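PDB 7RJJ: OmpA family protein from Klebsiella pneumoniae subsp. pneumoniae, which probably binds peptidoglycan through its periplasmic OmpA-like domain, the part of the longer protein present here. Local coordinates for residues M12-L22 against L63-W74; W43-S53 against C85-R95. One frame throughout, in Å; residues are numbered along the deposited sequence.

Contact 1 of 2, residues M12-L22 against L63-W74; sequences MSLFDTGKWVL and LSLKRAESVRDW. With DAL (D-alanine), chain C.
Arg67 reaches across to Lys19 O with two nitrogens side-on: NE donates at 3.0 Å to Lys19 O and NH2 at 2.9 Å to the same oxygen, both within the carbonyl plane. That double grip fixes the rotation of the guanidinium, and its NH1/NH2 end faces the D-alanine carboxylate, NH1 bonding to D-alanine OXT and NH2, which serves both acceptors, to D-alanine O. Gly18 N adds a straighter bond to D-alanine O (2.8 Å, 162°); a glycine suits its positive phi in the type II turn from Asp16 to Lys19. Ser70 OG donates to Trp20 O at 2.6 Å from above the carbonyl plane.

Arg67 is extended from CG to NE (chi2 172°, chi3 169°), which carries its methylenes along one face of Phe15 in a CH-pi contact, CG 3.7 Å from the Phe15 ring centroid. On the surface, Lys66 runs alongside Trp20; its CD sits over the six-membered ring and its NZ makes a cation-pi contact 4.3 Å from the centroid.

Apolar packing completes the join. Val71 CG2 meets Leu22 CD2 and the Phe15 edge, while Leu22 CD1 presses on Trp74 CB at 3.8 Å.

Turn and arginine form part of the D-alanine carboxylate site, consistent with the peptidoglycan-binding pocket of an OmpA-like domain.

Contact 2 of 2, residues W43-S53 against C85-R95; sequences WLIVVAGHTDS and CFAVQGYGESR. With DAL (D-alanine), chain C.
The His50 and Tyr91 rings are tilted alike, their planes 2° apart, but offset with little overlap; the nearest atoms are His50 CE1 and Tyr91 CD2, 3.4 Å apart. The Tyr91 edge receives Ala48 CB, a methyl small enough to fit there. At the His50 edge, in the ring plane, a water 2.9 Å from ND1 also links Gly92 O and Arg95 N, tying the histidine to the turn from Tyr91 to Ser94.

Farther back, the Phe86 side chain lies alongside Ile45, placing its CE1 3.7 Å from Ile45 CD1, while Val47 CG2 comes in at the ring edge. Gln89, extended from chi1 (179°) onward, lays OE1 against Val46 CG1 and Ala48 CB on the opposite face of the sheet from Phe86.

Backbone hydrogen bonds of the parallel pair run from Ile45 N-Cys85 O to Tyr91 N-Gly49 O. Beyond them, Thr51 N bonds Gly92 O, and Asp52 N donates to D-alanine OXT at 3.0 Å.

The two strands are the ends of a right-handed beta-alpha-beta crossover: helix 57-77 covers the Ile45, Val47 and Phe86 face, strand 112-117 pairs antiparallel with the other side of 43-49, and Cys85 is disulfide-bonded to Cys123.

In the fold
The helix of contact 1, 57-77, is the connection of the beta-alpha-beta unit whose parallel strands pair in contact 2; loop 12-22 packs against that helix from outside the unit. Both contacts are partly buried, but contact 1 grades from a buried arginine and phenylalanine to a tryptophan on the surface, whereas contact 2 has its buried residues mainly in segment 43-53. Their chemistry differs accordingly: side chains reaching backbone oxygens and making CH-pi and cation-pi contacts in the first, a regular backbone ladder in the second. They meet where Arg67 NH1 bonds His50 O, and both touch D-alanine, which is also hydrogen-bonded to Val54 O and Asn60 OD1.

Contact 1 of 2, residues M12-L22 against L63-W74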
loop_
_atom_site.group_PDB
_atom_site.type_symbol
_atom_site.label_atom_id
_atom_site.label_comp_id
_atom_site.label_asym_id
_atom_site.label_seq_id
_atom_site.Cartn_x
_atom_site.Cartn_y
_atom_site.Cartn_z
HETATM N N MSE A 12 -2.686 -5.685 -0.012
HETATM C CA MSE A 12 -1.439 -6.413 -0.199
HETATM C C MSE A 12 -0.670 -6.466 1.122
HETATM O O MSE A 12 -0.054 -5.480 1.524
HETATM C CB MSE A 12 -0.581 -5.741 -1.282
HETATM C CG MSE A 12 -1.092 -5.927 -2.707
HETATM SE SE MSE A 12 0.108 -5.069 -4.019
HETATM C CE MSE A 12 0.114 -3.235 -3.349
ATOM N N SER A 13 -0.744 -7.616 1.808
ATOM C CA SER A 13 -0.045 -7.843 3.064
ATOM C C SER A 13 1.375 -8.333 2.744
ATOM O O SER A 13 1.604 -9.574 2.770
ATOM C CB SER A 13 -0.818 -8.828 3.909
ATOM O OG SER A 13 -2.141 -8.347 4.142
ATOM N N LEU A 14 2.298 -7.396 2.526
ATOM C CA LEU A 14 3.675 -7.688 2.034
ATOM C C LEU A 14 4.745 -7.360 3.076
ATOM O O LEU A 14 5.908 -7.164 2.642
ATOM C CB LEU A 14 3.952 -6.799 0.808
ATOM C CG LEU A 14 2.883 -6.746 -0.278
ATOM C CD1 LEU A 14 3.272 -5.736 -1.358
ATOM C CD2 LEU A 14 2.638 -8.109 -0.883
ATOM N N PHE A 15 4.426 -7.345 4.373
ATOM C CA PHE A 15 5.460 -6.854 5.324
ATOM C C PHE A 15 5.547 -7.647 6.629
ATOM O O PHE A 15 4.498 -8.016 7.210
ATOM C CB PHE A 15 5.147 -5.406 5.717
ATOM C CG PHE A 15 4.948 -4.495 4.541
ATOM C CD1 PHE A 15 6.039 -3.964 3.869
ATOM C CD2 PHE A 15 3.675 -4.217 4.070
ATOM C CE1 PHE A 15 5.859 -3.159 2.760
ATOM C CE2 PHE A 15 3.497 -3.418 2.957
ATOM C CZ PHE A 15 4.590 -2.882 2.310
ATOM N N ASP A 16 6.802 -7.868 7.059
ATOM C CA ASP A 16 7.122 -8.496 8.364
ATOM C C ASP A 16 7.128 -7.381 9.411
ATOM O O ASP A 16 7.203 -6.178 9.009
ATOM C CB ASP A 16 8.468 -9.230 8.344
ATOM C CG ASP A 16 8.493 -10.516 7.490
ATOM O OD1 ASP A 16 7.482 -11.234 7.399
ATOM O OD2 ASP A 16 9.543 -10.725 6.843
ATOM N N THR A 17 7.038 -7.772 10.685
ATOM C CA THR A 17 7.006 -6.845 11.845
ATOM C C THR A 17 8.106 -5.784 11.730
ATOM O O THR A 17 9.243 -6.154 11.400
ATOM C CB THR A 17 7.145 -7.630 13.155
ATOM O OG1 THR A 17 6.063 -8.562 13.196
ATOM C CG2 THR A 17 7.134 -6.747 14.385
ATOM N N GLY A 18 7.733 -4.512 11.924
ATOM C CA GLY A 18 8.645 -3.348 11.962
ATOM C C GLY A 18 9.425 -3.121 10.680
ATOM O O GLY A 18 10.301 -2.230 10.692
ATOM N N LYS A 19 9.121 -3.872 9.620
ATOM C CA LYS A 19 9.830 -3.731 8.318
ATOM C C LYS A 19 8.940 -2.997 7.314
ATOM O O LYS A 19 7.715 -3.120 7.414
ATOM C CB LYS A 19 10.184 -5.099 7.724
ATOM C CG LYS A 19 11.162 -5.947 8.525
ATOM C CD LYS A 19 12.562 -5.387 8.563
ATOM C CE LYS A 19 13.530 -6.272 9.322
ATOM N NZ LYS A 19 13.645 -7.615 8.704
ATOM N N TRP A 20 9.565 -2.280 6.379
ATOM C CA TRP A 20 8.843 -1.548 5.309
ATOM C C TRP A 20 9.345 -2.053 3.956
ATOM O O TRP A 20 8.780 -1.641 2.937
ATOM C CB TRP A 20 8.989 -0.026 5.469
ATOM C CG TRP A 20 10.398 0.480 5.459
ATOM C CD1 TRP A 20 11.138 0.863 4.374
ATOM C CD2 TRP A 20 11.240 0.684 6.606
ATOM N NE1 TRP A 20 12.389 1.263 4.766
ATOM C CE2 TRP A 20 12.476 1.179 6.130
ATOM C CE3 TRP A 20 11.076 0.486 7.982
ATOM C CZ2 TRP A 20 13.533 1.483 6.987
ATOM C CZ3 TRP A 20 12.122 0.782 8.827
ATOM C CH2 TRP A 20 13.335 1.274 8.334
ATOM N N VAL A 21 10.376 -2.902 3.962
ATOM C CA VAL A 21 10.887 -3.508 2.697
ATOM C C VAL A 21 9.864 -4.548 2.238
ATOM O O VAL A 21 9.183 -5.133 3.107
ATOM C CB VAL A 21 12.278 -4.143 2.870
ATOM C CG1 VAL A 21 13.357 -3.086 3.067
ATOM C CG2 VAL A 21 12.292 -5.172 3.992
ATOM N N LEU A 22 9.742 -4.730 0.923
ATOM C CA LEU A 22 8.764 -5.708 0.373
ATOM C C LEU A 22 9.299 -7.123 0.626
ATOM O O LEU A 22 10.287 -7.496 -0.021
ATOM C CB LEU A 22 8.554 -5.379 -1.107
ATOM C CG LEU A 22 7.922 -4.006 -1.346
ATOM C CD1 LEU A 22 8.046 -3.575 -2.796
ATOM C CD2 LEU A 22 6.469 -3.994 -0.902
ATOM N N LEU A 63 5.865 4.166 10.142
ATOM C CA LEU A 63 6.029 2.844 9.483
ATOM C C LEU A 63 5.000 2.678 8.360
ATOM O O LEU A 63 5.405 2.238 7.267
ATOM C CB LEU A 63 5.859 1.739 10.528
ATOM C CG LEU A 63 5.877 0.315 9.980
ATOM C CD1 LEU A 63 7.123 0.074 9.146
ATOM C CD2 LEU A 63 5.772 -0.706 11.103
ATOM N N SER A 64 3.731 3.002 8.631
ATOM C CA SER A 64 2.665 2.859 7.607
ATOM C C SER A 64 3.018 3.694 6.373
ATOM O O SER A 64 2.779 3.241 5.243
ATOM C CB SER A 64 1.310 3.233 8.167
ATOM O OG SER A 64 1.171 4.642 8.355
ATOM N N LEU A 65 3.601 4.865 6.591
ATOM C CA LEU A 65 3.938 5.754 5.455
ATOM C C LEU A 65 5.147 5.179 4.707
ATOM O O LEU A 65 5.137 5.228 3.462
ATOM C CB LEU A 65 4.196 7.153 6.019
ATOM C CG LEU A 65 4.145 8.301 5.024
ATOM C CD1 LEU A 65 2.779 8.384 4.336
ATOM C CD2 LEU A 65 4.472 9.592 5.746
ATOM N N LYS A 66 6.125 4.612 5.426
ATOM C CA LYS A 66 7.305 4.024 4.729
ATOM C C LYS A 66 6.852 2.834 3.872
ATOM O O LYS A 66 7.443 2.609 2.802
ATOM C CB LYS A 66 8.411 3.620 5.710
ATOM C CG LYS A 66 9.124 4.782 6.394
ATOM C CD LYS A 66 10.402 4.386 7.103
ATOM C CE LYS A 66 11.167 5.573 7.639
ATOM N NZ LYS A 66 12.426 5.167 8.311
ATOM N N ARG A 67 5.806 2.129 4.301
ATOM C CA ARG A 67 5.313 0.955 3.539
ATOM C C ARG A 67 4.672 1.445 2.243
ATOM O O ARG A 67 4.873 0.796 1.210
ATOM C CB ARG A 67 4.329 0.146 4.384
ATOM C CG ARG A 67 5.025 -0.656 5.477
ATOM C CD ARG A 67 4.092 -1.315 6.468
ATOM N NE ARG A 67 4.900 -2.232 7.268
ATOM C CZ ARG A 67 4.524 -2.838 8.391
ATOM N NH1 ARG A 67 3.320 -2.630 8.910
ATOM N NH2 ARG A 67 5.377 -3.656 8.983
ATOM N N ALA A 68 3.902 2.527 2.332
ATOM C CA ALA A 68 3.268 3.099 1.125
ATOM C C ALA A 68 4.384 3.578 0.191
ATOM O O ALA A 68 4.300 3.305 -0.999
ATOM C CB ALA A 68 2.338 4.220 1.512
ATOM N N GLU A 69 5.454 4.141 0.748
ATOM C CA GLU A 69 6.583 4.621 -0.102
ATOM C C GLU A 69 7.302 3.436 -0.772
ATOM O O GLU A 69 7.728 3.610 -1.922
ATOM C CB GLU A 69 7.545 5.474 0.717
ATOM C CG GLU A 69 6.934 6.795 1.143
ATOM C CD GLU A 69 7.781 7.591 2.120
ATOM O OE1 GLU A 69 8.771 7.036 2.635
ATOM O OE2 GLU A 69 7.437 8.756 2.379
ATOM N N SER A 70 7.458 2.302 -0.079
ATOM C CA SER A 70 8.128 1.112 -0.686
ATOM C C SER A 70 7.331 0.635 -1.911
ATOM O O SER A 70 7.957 0.305 -2.932
ATOM C CB SER A 70 8.310 -0.013 0.303
ATOM O OG SER A 70 9.249 0.326 1.314
ATOM N N VAL A 71 6.003 0.561 -1.785
ATOM C CA VAL A 71 5.110 0.134 -2.904
ATOM C C VAL A 71 5.153 1.200 -4.002
ATOM O O VAL A 71 5.327 0.816 -5.167
ATOM C CB VAL A 71 3.687 -0.162 -2.396
ATOM C CG1 VAL A 71 2.700 -0.383 -3.525
ATOM C CG2 VAL A 71 3.678 -1.355 -1.457
ATOM N N ARG A 72 5.062 2.483 -3.643
ATOM C CA ARG A 72 5.160 3.553 -4.671
ATOM C C ARG A 72 6.472 3.364 -5.438
ATOM O O ARG A 72 6.432 3.277 -6.685
ATOM C CB ARG A 72 5.137 4.953 -4.042
ATOM C CG ARG A 72 5.440 6.084 -5.016
ATOM C CD ARG A 72 5.822 7.357 -4.296
ATOM N NE ARG A 72 7.085 7.168 -3.594
ATOM C CZ ARG A 72 7.510 7.899 -2.577
ATOM N NH1 ARG A 72 6.766 8.877 -2.094
ATOM N NH2 ARG A 72 8.667 7.609 -2.006
ATOM N N ASP A 73 7.577 3.229 -4.707
ATOM C CA ASP A 73 8.927 3.094 -5.322
ATOM C C ASP A 73 8.969 1.883 -6.264
ATOM O O ASP A 73 9.566 2.000 -7.351
ATOM C CB ASP A 73 10.027 2.953 -4.266
ATOM C CG ASP A 73 10.298 4.186 -3.423
ATOM O OD1 ASP A 73 9.632 5.218 -3.637
ATOM O OD2 ASP A 73 11.195 4.093 -2.548
ATOM N N TRP A 74 8.352 0.768 -5.868
ATOM C CA TRP A 74 8.368 -0.429 -6.748
ATOM C C TRP A 74 7.591 -0.134 -8.032
ATOM O O TRP A 74 8.076 -0.387 -9.135
ATOM C CB TRP A 74 7.801 -1.649 -6.017
ATOM C CG TRP A 74 7.975 -2.936 -6.762
ATOM C CD1 TRP A 74 8.979 -3.847 -6.598
ATOM C CD2 TRP A 74 7.119 -3.462 -7.792
ATOM N NE1 TRP A 74 8.794 -4.913 -7.433
ATOM C CE2 TRP A 74 7.673 -4.696 -8.195
ATOM C CE3 TRP A 74 5.949 -3.017 -8.416
ATOM C CZ2 TRP A 74 7.088 -5.486 -9.186
ATOM C CZ3 TRP A 74 5.370 -3.798 -9.393
ATOM C CH2 TRP A 74 5.937 -5.015 -9.774
HETATM N N DAL C . 3.099 -2.617 14.450
HETATM C CA DAL C . 4.174 -3.509 13.918
HETATM C CB DAL C . 5.525 -2.994 14.341
HETATM C C DAL C . 4.057 -3.614 12.391
HETATM O O DAL C . 4.991 -4.043 11.717
HETATM O OXT DAL C . 3.024 -3.299 11.793
#

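Contact 2 of 2, residues W43-S53 against C85-R95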
loop_
_atom_site.group_PDB
_atom_site.type_symbol
_atom_site.label_atom_id
_atom_site.label_comp_id
_atom_site.label_asym_id
_atom_site.label_seq_id
_atom_site.Cartn_x
_atom_site.Cartn_y
_atom_site.Cartn_z
ATOM N N TRP A 43 -4.905 8.136 -13.816
ATOM C CA TRP A 43 -5.696 8.221 -12.559
ATOM C C TRP A 43 -4.736 8.453 -11.385
ATOM O O TRP A 43 -3.616 7.900 -11.429
ATOM C CB TRP A 43 -6.503 6.936 -12.343
ATOM C CG TRP A 43 -7.650 6.718 -13.279
ATOM C CD1 TRP A 43 -7.673 6.860 -14.637
ATOM C CD2 TRP A 43 -8.919 6.154 -12.917
ATOM N NE1 TRP A 43 -8.900 6.503 -15.126
ATOM C CE2 TRP A 43 -9.682 6.054 -14.094
ATOM C CE3 TRP A 43 -9.489 5.761 -11.704
ATOM C CZ2 TRP A 43 -10.992 5.576 -14.091
ATOM C CZ3 TRP A 43 -10.778 5.287 -11.701
ATOM C CH2 TRP A 43 -11.516 5.184 -12.880
ATOM N N LEU A 44 -5.140 9.239 -10.387
ATOM C CA LEU A 44 -4.300 9.380 -9.171
ATOM C C LEU A 44 -4.241 8.017 -8.467
ATOM O O LEU A 44 -5.324 7.418 -8.235
ATOM C CB LEU A 44 -4.889 10.431 -8.228
ATOM C CG LEU A 44 -4.120 10.638 -6.925
ATOM C CD1 LEU A 44 -2.757 11.268 -7.189
ATOM C CD2 LEU A 44 -4.918 11.495 -5.947
ATOM N N ILE A 45 -3.036 7.579 -8.114
ATOM C CA ILE A 45 -2.795 6.278 -7.424
ATOM C C ILE A 45 -2.603 6.616 -5.952
ATOM O O ILE A 45 -1.511 7.111 -5.593
ATOM C CB ILE A 45 -1.584 5.526 -8.016
ATOM C CG1 ILE A 45 -1.661 5.414 -9.541
ATOM C CG2 ILE A 45 -1.414 4.157 -7.367
ATOM C CD1 ILE A 45 -0.380 4.954 -10.173
ATOM N N VAL A 46 -3.649 6.437 -5.152
ATOM C CA VAL A 46 -3.509 6.741 -3.708
ATOM C C VAL A 46 -2.984 5.467 -3.049
ATOM O O VAL A 46 -3.685 4.443 -3.088
ATOM C CB VAL A 46 -4.821 7.248 -3.082
ATOM C CG1 VAL A 46 -4.712 7.374 -1.564
ATOM C CG2 VAL A 46 -5.274 8.553 -3.711
ATOM N N VAL A 47 -1.784 5.538 -2.489
ATOM C CA VAL A 47 -1.121 4.357 -1.871
ATOM C C VAL A 47 -1.156 4.548 -0.351
ATOM O O VAL A 47 -0.498 5.476 0.139
ATOM C CB VAL A 47 0.317 4.190 -2.399
ATOM C CG1 VAL A 47 0.914 2.872 -1.927
ATOM C CG2 VAL A 47 0.378 4.272 -3.913
ATOM N N ALA A 48 -1.939 3.725 0.346
ATOM C CA ALA A 48 -2.139 3.866 1.806
ATOM C C ALA A 48 -1.492 2.703 2.554
ATOM O O ALA A 48 -1.805 1.520 2.233
ATOM C CB ALA A 48 -3.611 3.960 2.113
ATOM N N GLY A 49 -0.596 3.036 3.482
ATOM C CA GLY A 49 0.074 2.015 4.309
ATOM C C GLY A 49 -0.650 1.803 5.625
ATOM O O GLY A 49 -1.319 2.748 6.137
ATOM N N HIS A 50 -0.481 0.607 6.192
ATOM C CA HIS A 50 -1.140 0.225 7.459
ATOM C C HIS A 50 -0.169 -0.598 8.304
ATOM O O HIS A 50 0.843 -1.100 7.755
ATOM C CB HIS A 50 -2.396 -0.598 7.173
ATOM C CG HIS A 50 -3.432 0.106 6.365
ATOM N ND1 HIS A 50 -4.514 0.721 6.952
ATOM C CD2 HIS A 50 -3.586 0.246 5.032
ATOM C CE1 HIS A 50 -5.286 1.243 6.021
ATOM N NE2 HIS A 50 -4.736 0.974 4.822
ATOM N N THR A 51 -0.494 -0.743 9.578
ATOM C CA THR A 51 0.344 -1.544 10.510
ATOM C C THR A 51 -0.565 -2.375 11.407
ATOM O O THR A 51 -1.784 -2.126 11.400
ATOM C CB THR A 51 1.189 -0.649 11.424
ATOM O OG1 THR A 51 0.328 -0.023 12.376
ATOM C CG2 THR A 51 1.949 0.416 10.667
ATOM N N ASP A 52 0.013 -3.373 12.087
ATOM C CA ASP A 52 -0.759 -4.115 13.115
ATOM C C ASP A 52 -0.722 -3.198 14.347
ATOM O O ASP A 52 -0.055 -2.137 14.272
ATOM C CB ASP A 52 -0.207 -5.531 13.320
ATOM C CG ASP A 52 1.238 -5.581 13.779
ATOM O OD1 ASP A 52 1.672 -4.606 14.411
ATOM O OD2 ASP A 52 1.927 -6.598 13.489
ATOM N N SER A 53 -1.395 -3.563 15.436
ATOM C CA SER A 53 -1.422 -2.658 16.618
ATOM C C SER A 53 -0.201 -2.872 17.536
ATOM O O SER A 53 -0.213 -2.312 18.630
ATOM C CB SER A 53 -2.702 -2.849 17.384
ATOM O OG SER A 53 -2.772 -4.171 17.875
ATOM N N CYS A 85 2.144 10.234 -10.611
ATOM C CA CYS A 85 0.837 9.521 -10.505
ATOM C C CYS A 85 0.464 9.212 -9.052
ATOM O O CYS A 85 -0.738 9.001 -8.784
ATOM C CB CYS A 85 0.883 8.173 -11.216
ATOM S SG CYS A 85 1.225 8.291 -12.986
ATOM N N PHE A 86 1.453 9.190 -8.157
ATOM C CA PHE A 86 1.225 8.691 -6.778
ATOM C C PHE A 86 0.988 9.776 -5.722
ATOM O O PHE A 86 1.499 10.911 -5.820
ATOM C CB PHE A 86 2.446 7.891 -6.331
ATOM C CG PHE A 86 2.827 6.781 -7.275
ATOM C CD1 PHE A 86 2.250 5.533 -7.160
ATOM C CD2 PHE A 86 3.748 6.993 -8.294
ATOM C CE1 PHE A 86 2.587 4.510 -8.034
ATOM C CE2 PHE A 86 4.083 5.970 -9.167
ATOM C CZ PHE A 86 3.504 4.729 -9.029
ATOM N N ALA A 87 0.185 9.384 -4.726
ATOM C CA ALA A 87 -0.056 10.165 -3.494
ATOM C C ALA A 87 0.037 9.152 -2.354
ATOM O O ALA A 87 -0.704 8.129 -2.418
ATOM C CB ALA A 87 -1.373 10.894 -3.539
ATOM N N VAL A 88 0.983 9.341 -1.425
ATOM C CA VAL A 88 1.146 8.309 -0.357
ATOM C C VAL A 88 0.510 8.793 0.940
ATOM O O VAL A 88 0.647 9.969 1.300
ATOM C CB VAL A 88 2.601 7.822 -0.174
ATOM C CG1 VAL A 88 3.140 7.183 -1.454
ATOM C CG2 VAL A 88 3.537 8.875 0.330
ATOM N N GLN A 89 -0.122 7.845 1.630
ATOM C CA GLN A 89 -0.934 8.071 2.843
ATOM C C GLN A 89 -0.580 7.023 3.892
ATOM O O GLN A 89 -0.179 5.925 3.497
ATOM C CB GLN A 89 -2.402 7.908 2.446
ATOM C CG GLN A 89 -3.404 8.091 3.569
ATOM C CD GLN A 89 -4.819 7.875 3.081
ATOM O OE1 GLN A 89 -5.057 7.280 2.035
ATOM N NE2 GLN A 89 -5.782 8.321 3.865
ATOM N N GLY A 90 -0.670 7.386 5.167
ATOM C CA GLY A 90 -0.435 6.404 6.237
ATOM C C GLY A 90 -1.604 6.407 7.196
ATOM O O GLY A 90 -2.054 7.494 7.543
ATOM N N TYR A 91 -2.129 5.232 7.516
ATOM C CA TYR A 91 -3.218 5.091 8.514
ATOM C C TYR A 91 -2.670 4.541 9.830
ATOM O O TYR A 91 -3.453 4.387 10.785
ATOM C CB TYR A 91 -4.306 4.140 8.026
ATOM C CG TYR A 91 -5.275 4.749 7.056
ATOM C CD1 TYR A 91 -6.393 5.429 7.506
ATOM C CD2 TYR A 91 -5.080 4.650 5.692
ATOM C CE1 TYR A 91 -7.294 5.991 6.619
ATOM C CE2 TYR A 91 -5.972 5.208 4.797
ATOM C CZ TYR A 91 -7.092 5.864 5.262
ATOM O OH TYR A 91 -7.977 6.411 4.376
ATOM N N GLY A 92 -1.382 4.194 9.877
ATOM C CA GLY A 92 -0.853 3.614 11.128
ATOM C C GLY A 92 -1.612 2.346 11.479
ATOM O O GLY A 92 -1.895 1.555 10.552
ATOM N N GLU A 93 -1.974 2.183 12.756
ATOM C CA GLU A 93 -2.704 0.976 13.231
ATOM C C GLU A 93 -4.215 1.241 13.272
ATOM O O GLU A 93 -4.960 0.348 13.726
ATOM C CB GLU A 93 -2.244 0.647 14.655
ATOM C CG GLU A 93 -2.622 1.736 15.653
ATOM C CD GLU A 93 -1.926 1.688 17.000
ATOM O OE1 GLU A 93 -0.777 1.195 17.074
ATOM O OE2 GLU A 93 -2.548 2.133 17.981
ATOM N N SER A 94 -4.647 2.400 12.788
ATOM C CA SER A 94 -6.063 2.822 12.948
ATOM C C SER A 94 -7.085 1.967 12.182
ATOM O O SER A 94 -8.228 1.934 12.677
ATOM C CB SER A 94 -6.213 4.276 12.576
ATOM O OG SER A 94 -5.918 4.478 11.205
ATOM N N ARG A 95 -6.738 1.296 11.066
ATOM C CA ARG A 95 -7.818 0.575 10.309
ATOM C C ARG A 95 -7.482 -0.869 9.960
ATOM O O ARG A 95 -7.352 -1.225 8.789
ATOM C CB ARG A 95 -8.165 1.312 9.021
ATOM C CG ARG A 95 -8.784 2.662 9.300
ATOM C CD ARG A 95 -9.447 3.206 8.079
ATOM N NE ARG A 95 -9.941 4.515 8.418
ATOM C CZ ARG A 95 -10.526 5.326 7.568
ATOM N NH1 ARG A 95 -10.687 4.960 6.305
ATOM N NH2 ARG A 95 -10.932 6.511 7.987
HETATM N N DAL C . 3.099 -2.617 14.450
HETATM C CA DAL C . 4.174 -3.509 13.918
HETATM C CB DAL C . 5.525 -2.994 14.341
HETATM C C DAL C . 4.057 -3.614 12.391
HETATM O O DAL C . 4.991 -4.043 11.717
HETATM O OXT DAL C . 3.024 -3.299 11.793
HETATM O O HOH W 1 -4.456 0.840 9.868
HETATM O O HOH W 2 -3.933 -2.642 13.282
#